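Ferripyochelin binding protein (Pyrococcus horikoshii, PDB 1V3W) belongs to the gamma-class carbonic anhydrases, binds zinc and calcium, and probably catalyses the reversible hydration of carbon dioxide. Local coordinates at residues E157-V160 and E161-E164; I149-T152 and K153-A156. One frame throughout, in Å; residues are numbered along the deposited sequence.

Overall arrangement
Both contacts lie on helix 146-169, which runs alongside the left-handed beta-helix of the chain, contact 2 (149-156) leading directly into contact 1 (157-164). Their centres are 12 Å apart, and they meet where Ile158 CD1 packs on Trp151 CH2 at 3.7 Å. The relation to the zinc site is graded. The side chain of Tyr159, in contact 1, approaches a bound zinc to about 3 Å, whereas that of Asn155, in contact 2, stays about 7 Å from it. These two side chains come within about 4 Å of each other, each close to a glycerol bound there. Contact 1 also extends to a calcium held by Glu164.

Contact 1: E157-V160 and E161-E164; sequences EIYV and ELAE. With CA (calcium ion), chain E.
Leu162 lays its CD2 methyl over one face of the Tyr159 ring, near the rim, with CD2 4.0 Å from CE2. The two side chains run side by side and point the same way, as their spacing of three residues on one helix allows. Leu162 CG stands roughly anti to the backbone N (chi1 -151°), and together with chi2 this brings CD2 to the ring. On another flank Glu161 folds back: chi1 (-59°) sets CG beside the backbone N, 3.4 Å from Glu157 O, and the bend at chi2 then turns the carboxylate toward a water. Glu157 O receives the backbone N-H of Glu161 and also this water, which donates to it at 2.9 Å from Glu157 O and to the carboxylate at 2.8 Å from Glu161 OE2. Glu164, by contrast, reaches outward with an extended chain and grips a calcium ion with both carboxylate oxygens, OE1 lying 2.5 Å from the metal; two waters bind the same ion. Lys168, one turn on, hydrogen-bonds Glu164 OE2 and probably helps to steady the carboxylate.

Beneath these groups runs the regular i to i+4 backbone bonding of an alpha-helix, with Ala163 N to Tyr159 O the shortest of the four bonds, at 2.8 Å. Farther out, the buried Tyr159 ring meets the ring of Trp38 at a steep angle and touches His82, while its OH is hydrogen-bonded to Arg44 of the second subunit. His65 of that subunit packs on it too. Tyr159 and His82 are both zinc-site residues, so one face of the helix borders an intersubunit metal centre while another carries calcium. This is the gamma-class carbonic anhydrase arrangement: a C-terminal helix packed along a left-handed beta-helix, with zinc at the trimer interfaces.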
ATOM      1  N   GLU A 157     -15.538  -2.210  16.845  1.00 10.42           N
ATOM      2  CA  GLU A 157     -15.904  -3.330  17.703  1.00 11.70           C
ATOM      3  C   GLU A 157     -15.746  -4.659  16.979  1.00 10.58           C
ATOM      4  O   GLU A 157     -15.351  -5.656  17.583  1.00 11.38           O
ATOM      5  CB  GLU A 157     -17.337  -3.162  18.210  1.00 11.56           C
ATOM      6  CG  GLU A 157     -17.476  -2.049  19.230  1.00 16.92           C
ATOM      7  CD  GLU A 157     -18.898  -1.872  19.711  1.00 22.75           C
ATOM      8  OE1 GLU A 157     -19.762  -1.515  18.886  1.00 25.95           O
ATOM      9  OE2 GLU A 157     -19.152  -2.088  20.915  1.00 26.20           O
ATOM     10  N   ILE A 158     -16.055  -4.671  15.687  1.00 11.57           N
ATOM     11  CA  ILE A 158     -15.919  -5.882  14.888  1.00 11.24           C
ATOM     12  C   ILE A 158     -14.459  -6.316  14.940  1.00  8.63           C
ATOM     13  O   ILE A 158     -14.148  -7.499  15.094  1.00 10.57           O
ATOM     14  CB  ILE A 158     -16.323  -5.631  13.416  1.00 14.95           C
ATOM     15  CG1 ILE A 158     -17.836  -5.425  13.325  1.00 16.97           C
ATOM     16  CG2 ILE A 158     -15.878  -6.797  12.538  1.00 17.31           C
ATOM     17  CD1 ILE A 158     -18.340  -5.133  11.926  1.00 15.99           C
ATOM     18  N   TYR A 159     -13.562  -5.344  14.825  1.00  9.40           N
ATOM     19  CA  TYR A 159     -12.137  -5.626  14.854  1.00  7.09           C
ATOM     20  C   TYR A 159     -11.604  -6.073  16.199  1.00  7.49           C
ATOM     21  O   TYR A 159     -10.661  -6.864  16.263  1.00  9.42           O
ATOM     22  CB  TYR A 159     -11.347  -4.422  14.360  1.00  9.19           C
ATOM     23  CG  TYR A 159     -11.009  -4.567  12.911  1.00  8.32           C
ATOM     24  CD1 TYR A 159     -11.891  -4.142  11.923  1.00 11.17           C
ATOM     25  CD2 TYR A 159      -9.853  -5.240  12.525  1.00  8.37           C
ATOM     26  CE1 TYR A 159     -11.633  -4.392  10.579  1.00 13.00           C
ATOM     27  CE2 TYR A 159      -9.586  -5.499  11.194  1.00 10.25           C
ATOM     28  CZ  TYR A 159     -10.478  -5.075  10.227  1.00  9.82           C
ATOM     29  OH  TYR A 159     -10.203  -5.363   8.913  1.00 13.16           O
ATOM     30  N   VAL A 160     -12.190  -5.565  17.277  1.00  8.32           N
ATOM     31  CA  VAL A 160     -11.746  -5.979  18.598  1.00  8.83           C
ATOM     32  C   VAL A 160     -11.988  -7.484  18.716  1.00  9.21           C
ATOM     33  O   VAL A 160     -11.144  -8.224  19.218  1.00 10.05           O
ATOM     34  CB  VAL A 160     -12.514  -5.234  19.704  1.00  7.20           C
ATOM     35  CG1 VAL A 160     -12.223  -5.865  21.061  1.00  9.13           C
ATOM     36  CG2 VAL A 160     -12.108  -3.766  19.713  1.00 10.65           C
ATOM     37  N   GLU A 161     -13.141  -7.934  18.231  1.00 10.03           N
ATOM     38  CA  GLU A 161     -13.477  -9.350  18.278  1.00 11.76           C
ATOM     39  C   GLU A 161     -12.589 -10.153  17.330  1.00 11.00           C
ATOM     40  O   GLU A 161     -12.128 -11.243  17.672  1.00 11.60           O
ATOM     41  CB  GLU A 161     -14.949  -9.555  17.910  1.00 16.05           C
ATOM     42  CG  GLU A 161     -15.924  -8.819  18.819  1.00 27.29           C
ATOM     43  CD  GLU A 161     -15.779  -9.208  20.281  1.00 37.53           C
ATOM     44  OE1 GLU A 161     -15.926 -10.409  20.596  1.00 44.35           O
ATOM     45  OE2 GLU A 161     -15.520  -8.313  21.116  1.00 43.40           O
ATOM     46  N   LEU A 162     -12.351  -9.607  16.140  1.00 11.15           N
ATOM     47  CA  LEU A 162     -11.519 -10.265  15.141  1.00 12.53           C
ATOM     48  C   LEU A 162     -10.114 -10.469  15.699  1.00 10.00           C
ATOM     49  O   LEU A 162      -9.520 -11.536  15.546  1.00 10.62           O
ATOM     50  CB  LEU A 162     -11.471  -9.407  13.873  1.00 13.28           C
ATOM     51  CG  LEU A 162     -11.274 -10.094  12.523  1.00 19.07           C
ATOM     52  CD1 LEU A 162     -12.264 -11.242  12.369  1.00 14.48           C
ATOM     53  CD2 LEU A 162     -11.473  -9.068  11.416  1.00 15.97           C
ATOM     54  N   ALA A 163      -9.596  -9.441  16.364  1.00  9.55           N
ATOM     55  CA  ALA A 163      -8.267  -9.501  16.955  1.00 10.82           C
ATOM     56  C   ALA A 163      -8.175 -10.662  17.937  1.00  9.51           C
ATOM     57  O   ALA A 163      -7.209 -11.416  17.926  1.00  9.55           O
ATOM     58  CB  ALA A 163      -7.951  -8.185  17.662  1.00 10.36           C
ATOM     59  N   GLU A 164      -9.186 -10.809  18.788  1.00 11.68           N
ATOM     60  CA  GLU A 164      -9.164 -11.897  19.751  1.00  8.27           C
ATOM     61  C   GLU A 164      -9.198 -13.249  19.042  1.00  9.23           C
ATOM     62  O   GLU A 164      -8.548 -14.195  19.482  1.00 11.58           O
ATOM     63  CB  GLU A 164     -10.336 -11.781  20.727  1.00 12.12           C
ATOM     64  CG  GLU A 164     -10.253 -12.757  21.891  1.00 18.52           C
ATOM     65  CD  GLU A 164     -11.219 -12.420  23.010  1.00 17.72           C
ATOM     66  OE1 GLU A 164     -11.064 -11.343  23.628  1.00 22.25           O
ATOM     67  OE2 GLU A 164     -12.134 -13.230  23.268  1.00 29.92           O
TER
HETATM   68 CA    CA E3004     -12.286 -12.295  25.638  0.50 16.16          CA
HETATM   69  O   HOH W   1     -16.049  -5.704  20.403  1.00 22.50           O
HETATM   70  O   HOH W   2     -14.123 -10.926  24.581  1.00 22.91           O
HETATM   71  O   HOH W   3     -13.884 -14.151  25.174  1.00 36.59           O

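Contact 2: I149-T152 and K153-A156; sequences IEWT and KKNA
Asn155 packs over one face of the Trp151 indole in a CH-pi contact, its CB 4.0 Å from the centroid of the six-membered ring and close to the ring normal. The amide follows the same face, tilted 30° from the ring plane, and brings ND2 to 3.6 Å from Trp151 CZ2. Trp151 CG is anti to its own N (chi1 -179°), which swings the indole forward along the helix to meet the residue one turn later. Lys154 joins this tight part: chi1 (-176°) carries CG obliquely to the indole, 3.5 Å from Trp151 CZ3, with CB near CE3. The bent chain beyond returns NZ to 3.6 Å from CZ3, though its torsions lie far from staggered and this end is less certain. Ile96 of strand 95-97 touches Trp151 and Asn155, closing the contact against the beta-helix.

Thr152 OG1 hydrogen-bonds Ile149 O and His112, its 2.5 Å separation from Ile149 O being doubtfully short. Lys153 N lies 3.9 Å from Ile149 O, too far for the usual helical bond, and turns to Glu150 O instead, at 3.3 Å and from well above the carbonyl plane. The same oxygen takes the straighter bond from Lys154 N, so the helix is kinked here yet stays connected.

The outer side is looser: Glu150 is exposed, and Lys153 extends away from the helix.

Asn155 therefore has a divided chemistry: CB and one side of the amide rest on aromatic carbon, while OD1 hydrogen-bonds a glycerol, probably from the crystallisation liquor, consistent with its polar end facing a pocket beside the zinc site.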
ATOM      1  N   ILE A 149     -22.877   7.170  11.939  1.00 15.00           N
ATOM      2  CA  ILE A 149     -22.333   7.475  13.256  1.00 12.96           C
ATOM      3  C   ILE A 149     -22.230   6.199  14.087  1.00 11.95           C
ATOM      4  O   ILE A 149     -21.230   5.975  14.772  1.00 13.84           O
ATOM      5  CB  ILE A 149     -23.212   8.516  13.994  1.00 14.19           C
ATOM      6  CG1 ILE A 149     -23.104   9.868  13.281  1.00 15.52           C
ATOM      7  CG2 ILE A 149     -22.774   8.646  15.449  1.00 16.93           C
ATOM      8  CD1 ILE A 149     -24.042  10.939  13.817  1.00 14.12           C
ATOM      9  N   GLU A 150     -23.256   5.356  14.028  1.00 13.27           N
ATOM     10  CA  GLU A 150     -23.235   4.110  14.780  1.00 12.72           C
ATOM     11  C   GLU A 150     -22.147   3.212  14.192  1.00 14.47           C
ATOM     12  O   GLU A 150     -21.513   2.437  14.909  1.00 15.29           O
ATOM     13  CB  GLU A 150     -24.606   3.423  14.711  1.00 16.62           C
ATOM     14  CG  GLU A 150     -25.756   4.296  15.227  1.00 31.73           C
ATOM     15  CD  GLU A 150     -26.028   4.135  16.717  1.00 42.54           C
ATOM     16  OE1 GLU A 150     -26.396   5.137  17.368  1.00 47.76           O
ATOM     17  OE2 GLU A 150     -25.898   3.007  17.238  1.00 48.28           O
ATOM     18  N   TRP A 151     -21.924   3.333  12.886  1.00 13.07           N
ATOM     19  CA  TRP A 151     -20.906   2.537  12.209  1.00 14.46           C
ATOM     20  C   TRP A 151     -19.491   2.950  12.624  1.00 12.89           C
ATOM     21  O   TRP A 151     -18.582   2.118  12.641  1.00 15.54           O
ATOM     22  CB  TRP A 151     -21.062   2.658  10.687  1.00 13.21           C
ATOM     23  CG  TRP A 151     -20.071   1.842   9.899  1.00 14.64           C
ATOM     24  CD1 TRP A 151     -19.202   2.301   8.952  1.00 18.81           C
ATOM     25  CD2 TRP A 151     -19.848   0.427  10.002  1.00 15.19           C
ATOM     26  NE1 TRP A 151     -18.452   1.260   8.456  1.00 14.84           N
ATOM     27  CE2 TRP A 151     -18.827   0.103   9.076  1.00 15.32           C
ATOM     28  CE3 TRP A 151     -20.412  -0.595  10.771  1.00 19.64           C
ATOM     29  CZ2 TRP A 151     -18.355  -1.206   8.915  1.00 16.99           C
ATOM     30  CZ3 TRP A 151     -19.941  -1.897  10.609  1.00 20.52           C
ATOM     31  CH2 TRP A 151     -18.922  -2.188   9.682  1.00 16.26           C
ATOM     32  N   THR A 152     -19.294   4.222  12.963  1.00 11.93           N
ATOM     33  CA  THR A 152     -17.962   4.662  13.373  1.00 12.46           C
ATOM     34  C   THR A 152     -17.489   3.903  14.618  1.00 13.86           C
ATOM     35  O   THR A 152     -16.284   3.829  14.871  1.00 16.15           O
ATOM     36  CB  THR A 152     -17.883   6.200  13.632  1.00 12.30           C
ATOM     37  OG1 THR A 152     -18.815   6.580  14.651  1.00 15.16           O
ATOM     38  CG2 THR A 152     -18.181   6.977  12.351  1.00 13.18           C
ATOM     39  N   LYS A 153     -18.421   3.343  15.394  1.00 11.83           N
ATOM     40  CA  LYS A 153     -18.051   2.552  16.576  1.00 11.14           C
ATOM     41  C   LYS A 153     -18.080   1.054  16.238  1.00 13.76           C
ATOM     42  O   LYS A 153     -17.151   0.318  16.561  1.00 13.52           O
ATOM     43  CB  LYS A 153     -18.994   2.817  17.772  1.00 10.41           C
ATOM     44  CG  LYS A 153     -18.670   1.942  19.012  1.00 12.48           C
ATOM     45  CD  LYS A 153     -19.463   2.301  20.286  1.00 11.86           C
ATOM     46  CE  LYS A 153     -19.164   1.310  21.427  1.00 13.91           C
ATOM     47  NZ  LYS A 153     -19.745   1.695  22.750  1.00 13.67           N
ATOM     48  N   LYS A 154     -19.155   0.619  15.582  1.00 13.71           N
ATOM     49  CA  LYS A 154     -19.368  -0.778  15.187  1.00 10.84           C
ATOM     50  C   LYS A 154     -18.173  -1.371  14.423  1.00  9.68           C
ATOM     51  O   LYS A 154     -17.743  -2.491  14.699  1.00 12.53           O
ATOM     52  CB  LYS A 154     -20.665  -0.851  14.343  1.00 14.40           C
ATOM     53  CG  LYS A 154     -21.173  -2.233  13.872  1.00 27.07           C
ATOM     54  CD  LYS A 154     -22.690  -2.438  14.184  1.00 34.14           C
ATOM     55  CE  LYS A 154     -23.731  -2.370  13.007  1.00 36.88           C
ATOM     56  NZ  LYS A 154     -23.347  -2.556  11.567  1.00 42.66           N
ATOM     57  N   ASN A 155     -17.638  -0.610  13.474  1.00 11.08           N
ATOM     58  CA  ASN A 155     -16.500  -1.059  12.672  1.00 13.42           C
ATOM     59  C   ASN A 155     -15.356  -1.470  13.598  1.00 10.77           C
ATOM     60  O   ASN A 155     -14.758  -2.539  13.442  1.00 12.04           O
ATOM     61  CB  ASN A 155     -16.034   0.075  11.749  1.00 14.05           C
ATOM     62  CG  ASN A 155     -15.148  -0.410  10.609  1.00 23.94           C
ATOM     63  OD1 ASN A 155     -14.462  -1.427  10.718  1.00 21.50           O
ATOM     64  ND2 ASN A 155     -15.146   0.337   9.510  1.00 15.68           N
ATOM     65  N   ALA A 156     -15.061  -0.612  14.568  1.00  9.10           N
ATOM     66  CA  ALA A 156     -13.987  -0.878  15.519  1.00 10.71           C
ATOM     67  C   ALA A 156     -14.289  -2.077  16.412  1.00  9.85           C
ATOM     68  O   ALA A 156     -13.402  -2.876  16.708  1.00  9.40           O
ATOM     69  CB  ALA A 156     -13.732   0.360  16.371  1.00  9.63           C
TER